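Local coordinates for protein molybdopterin adenylyltransferase (Pyrococcus furiosus, PDB 4LHB) that catalyses the ATP-dependent adenylylation of molybdopterin, a step in the biosynthesis of the molybdenum or tungsten cofactor, at residues Pro113-Glu118 with Gly145-Gln150. Numbering follows the deposited sequence.
Sequences PLFDKE and GIIRGQ
The Phe115 ring lies flat over Gly145, whose CA sits 3.6 Å from the ring centroid and 3° off the normal, a CH-pi contact over the face; Ile147 CG1 comes to the ring edge near its plane, 4.3 Å from Phe115 CD1. CG of Phe115 is turned beside its own backbone N (chi1 -66°), which carries the ring over the glycine. Replacing Phe115 by alanine is likely to strip Gly145 CA of its aromatic cover and take away the edge that Ile147 CG1 meets.

Ile146 O accepts hydrogen bonds from two backbone amides: Asp116 N at 2.6 Å, and Lys117 N in a weak bond at 3.4 Å. Ile146 N returns a bond to Lys117 O at 2.9 Å. Beyond the last bridge, the Asp116 carboxylate accepts a hydrogen bond, OD2 from Arg148 N at 3.1 Å along an almost straight N-H but from above the carboxylate plane; the same oxygen forms a salt bridge with Lys75 of a second subunit. The extended Arg148 chain passes Asp116 CB and brings NH2 to 3.2 Å from Lys117 CD, while Lys117 NZ forms a salt bridge with Glu109 and a hydrogen bond to Gly100 O, both of a third subunit.

Two residues, Asp116 and Lys117, thus face the single Ile146: a classic beta bulge, where the short strand 117-118, outermost in this chain's mixed sheet, pairs antiparallel with strand 143-148 in this MoaB/Mog-family domain, beside two neighbouring subunits of the hexamer.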
ATOM      1  N   PRO C 113      -2.877  -5.576   8.823  1.00 34.46           N
ATOM      2  CA  PRO C 113      -2.179  -6.046   7.636  1.00 32.81           C
ATOM      3  C   PRO C 113      -2.221  -7.588   7.426  1.00 30.03           C
ATOM      4  O   PRO C 113      -1.856  -8.078   6.367  1.00 28.55           O
ATOM      5  CB  PRO C 113      -0.731  -5.510   7.837  1.00 36.96           C
ATOM      6  CG  PRO C 113      -0.750  -4.617   9.054  1.00 36.70           C
ATOM      7  CD  PRO C 113      -1.941  -5.065   9.853  1.00 36.66           C
ATOM      8  N   LEU C 114      -2.678  -8.343   8.408  1.00 28.68           N
ATOM      9  CA  LEU C 114      -2.874  -9.782   8.251  1.00 29.80           C
ATOM     10  C   LEU C 114      -4.219 -10.217   7.573  1.00 29.62           C
ATOM     11  O   LEU C 114      -4.336 -11.364   7.085  1.00 28.51           O
ATOM     12  CB  LEU C 114      -2.768 -10.468   9.615  1.00 31.52           C
ATOM     13  CG  LEU C 114      -1.436 -10.305  10.362  1.00 34.60           C
ATOM     14  CD1 LEU C 114      -1.407 -11.123  11.658  1.00 31.07           C
ATOM     15  CD2 LEU C 114      -0.271 -10.662   9.435  1.00 36.05           C
ATOM     16  N   PHE C 115      -5.210  -9.336   7.545  1.00 25.98           N
ATOM     17  CA  PHE C 115      -6.511  -9.684   7.025  1.00 26.93           C
ATOM     18  C   PHE C 115      -6.455 -10.040   5.562  1.00 25.65           C
ATOM     19  O   PHE C 115      -5.970  -9.252   4.805  1.00 24.79           O
ATOM     20  CB  PHE C 115      -7.478  -8.486   7.099  1.00 26.53           C
ATOM     21  CG  PHE C 115      -7.812  -8.057   8.469  1.00 27.87           C
ATOM     22  CD1 PHE C 115      -7.672  -8.910   9.543  1.00 29.68           C
ATOM     23  CD2 PHE C 115      -8.295  -6.778   8.694  1.00 29.94           C
ATOM     24  CE1 PHE C 115      -7.982  -8.490  10.828  1.00 30.12           C
ATOM     25  CE2 PHE C 115      -8.624  -6.356   9.973  1.00 29.05           C
ATOM     26  CZ  PHE C 115      -8.459  -7.218  11.043  1.00 29.18           C
ATOM     27  N   ASP C 116      -7.014 -11.171   5.148  1.00 26.25           N
ATOM     28  CA  ASP C 116      -7.224 -11.412   3.724  1.00 26.77           C
ATOM     29  C   ASP C 116      -8.476 -10.704   3.200  1.00 26.68           C
ATOM     30  O   ASP C 116      -8.538 -10.385   2.038  1.00 25.72           O
ATOM     31  CB  ASP C 116      -7.260 -12.886   3.411  1.00 28.60           C
ATOM     32  CG  ASP C 116      -6.019 -13.583   3.862  1.00 32.01           C
ATOM     33  OD1 ASP C 116      -5.179 -13.877   3.000  1.00 42.79           O
ATOM     34  OD2 ASP C 116      -5.840 -13.816   5.068  1.00 29.81           O
ATOM     35  N   LYS C 117      -9.461 -10.439   4.043  1.00 26.75           N
ATOM     36  CA  LYS C 117     -10.639  -9.678   3.623  1.00 29.16           C
ATOM     37  C   LYS C 117     -10.990  -8.746   4.763  1.00 30.79           C
ATOM     38  O   LYS C 117     -10.933  -9.158   5.913  1.00 31.95           O
ATOM     39  CB  LYS C 117     -11.830 -10.623   3.318  1.00 31.04           C
ATOM     40  CG  LYS C 117     -12.468 -10.394   1.931  1.00 32.87           C
ATOM     41  CD  LYS C 117     -12.193 -11.540   0.976  1.00 34.19           C
ATOM     42  CE  LYS C 117     -12.125 -11.172  -0.492  1.00 34.81           C
ATOM     43  NZ  LYS C 117     -13.314 -10.657  -1.203  1.00 33.35           N
ATOM     44  N   GLU C 118     -11.274  -7.482   4.482  1.00 32.15           N
ATOM     45  CA  GLU C 118     -11.631  -6.560   5.546  1.00 38.26           C
ATOM     46  C   GLU C 118     -13.148  -6.307   5.573  1.00 34.47           C
ATOM     47  O   GLU C 118     -13.758  -6.274   4.553  1.00 30.50           O
ATOM     48  CB  GLU C 118     -10.890  -5.223   5.412  1.00 45.23           C
ATOM     49  CG  GLU C 118     -10.677  -4.550   6.783  1.00 53.97           C
ATOM     50  CD  GLU C 118     -10.584  -3.019   6.758  1.00 67.22           C
ATOM     51  OE1 GLU C 118     -10.603  -2.420   5.638  1.00 68.79           O
ATOM     52  OE2 GLU C 118     -10.507  -2.420   7.888  1.00 69.03           O
ATOM     53  N   GLY C 145     -11.808  -8.256  10.376  1.00 21.67           N
ATOM     54  CA  GLY C 145     -11.435  -8.842   9.128  1.00 21.79           C
ATOM     55  C   GLY C 145     -11.230 -10.315   9.296  1.00 24.05           C
ATOM     56  O   GLY C 145     -11.285 -10.812  10.436  1.00 25.30           O
ATOM     57  N   ILE C 146     -10.897 -10.977   8.182  1.00 24.09           N
ATOM     58  CA  ILE C 146     -10.708 -12.408   8.115  1.00 24.76           C
ATOM     59  C   ILE C 146      -9.279 -12.738   7.799  1.00 26.83           C
ATOM     60  O   ILE C 146      -8.740 -12.266   6.802  1.00 26.41           O
ATOM     61  CB  ILE C 146     -11.558 -13.014   6.969  1.00 26.49           C
ATOM     62  CG1 ILE C 146     -13.031 -12.783   7.282  1.00 30.78           C
ATOM     63  CG2 ILE C 146     -11.345 -14.508   6.849  1.00 25.92           C
ATOM     64  CD1 ILE C 146     -13.447 -11.396   6.887  1.00 37.22           C
ATOM     65  N   ILE C 147      -8.680 -13.599   8.610  1.00 28.12           N
ATOM     66  CA  ILE C 147      -7.426 -14.215   8.279  1.00 28.42           C
ATOM     67  C   ILE C 147      -7.755 -15.636   7.796  1.00 30.13           C
ATOM     68  O   ILE C 147      -8.429 -16.358   8.487  1.00 33.72           O
ATOM     69  CB  ILE C 147      -6.525 -14.317   9.547  1.00 29.05           C
ATOM     70  CG1 ILE C 147      -6.373 -12.965  10.262  1.00 28.66           C
ATOM     71  CG2 ILE C 147      -5.159 -14.937   9.231  1.00 24.81           C
ATOM     72  CD1 ILE C 147      -5.567 -12.984  11.566  1.00 25.36           C
ATOM     73  N   ARG C 148      -7.235 -16.047   6.652  1.00 32.40           N
ATOM     74  CA  ARG C 148      -7.414 -17.375   6.136  1.00 33.67           C
ATOM     75  C   ARG C 148      -6.163 -18.249   6.053  1.00 38.17           C
ATOM     76  O   ARG C 148      -5.118 -17.783   5.597  1.00 37.45           O
ATOM     77  CB  ARG C 148      -7.804 -17.269   4.691  1.00 37.02           C
ATOM     78  CG  ARG C 148      -9.112 -16.615   4.414  1.00 40.01           C
ATOM     79  CD  ARG C 148      -9.102 -16.352   2.939  1.00 39.55           C
ATOM     80  NE  ARG C 148     -10.361 -15.795   2.520  1.00 40.77           N
ATOM     81  CZ  ARG C 148     -10.518 -15.151   1.385  1.00 43.72           C
ATOM     82  NH1 ARG C 148      -9.471 -14.982   0.598  1.00 43.18           N
ATOM     83  NH2 ARG C 148     -11.717 -14.680   1.033  1.00 46.88           N
ATOM     84  N   GLY C 149      -6.325 -19.536   6.375  1.00 37.69           N
ATOM     85  CA  GLY C 149      -5.372 -20.562   6.007  1.00 42.22           C
ATOM     86  C   GLY C 149      -5.768 -21.160   4.673  1.00 44.74           C
ATOM     87  O   GLY C 149      -6.510 -20.543   3.967  1.00 48.02           O
ATOM     88  N   GLN C 150      -5.236 -22.334   4.327  1.00 47.33           N
ATOM     89  CA  GLN C 150      -5.582 -23.069   3.105  1.00 49.37           C
ATOM     90  C   GLN C 150      -7.069 -23.420   3.130  1.00 50.95           C
ATOM     91  O   GLN C 150      -7.750 -23.245   2.107  1.00 50.47           O
ATOM     92  CB  GLN C 150      -4.767 -24.358   2.960  1.00 48.61           C
ATOM     93  CG  GLN C 150      -3.488 -24.253   2.153  1.00 54.09           C
ATOM     94  CD  GLN C 150      -2.630 -25.548   2.233  1.00 65.17           C
ATOM     95  OE1 GLN C 150      -3.166 -26.658   2.213  1.00 72.68           O
ATOM     96  NE2 GLN C 150      -1.306 -25.408   2.310  1.00 60.72           N
TER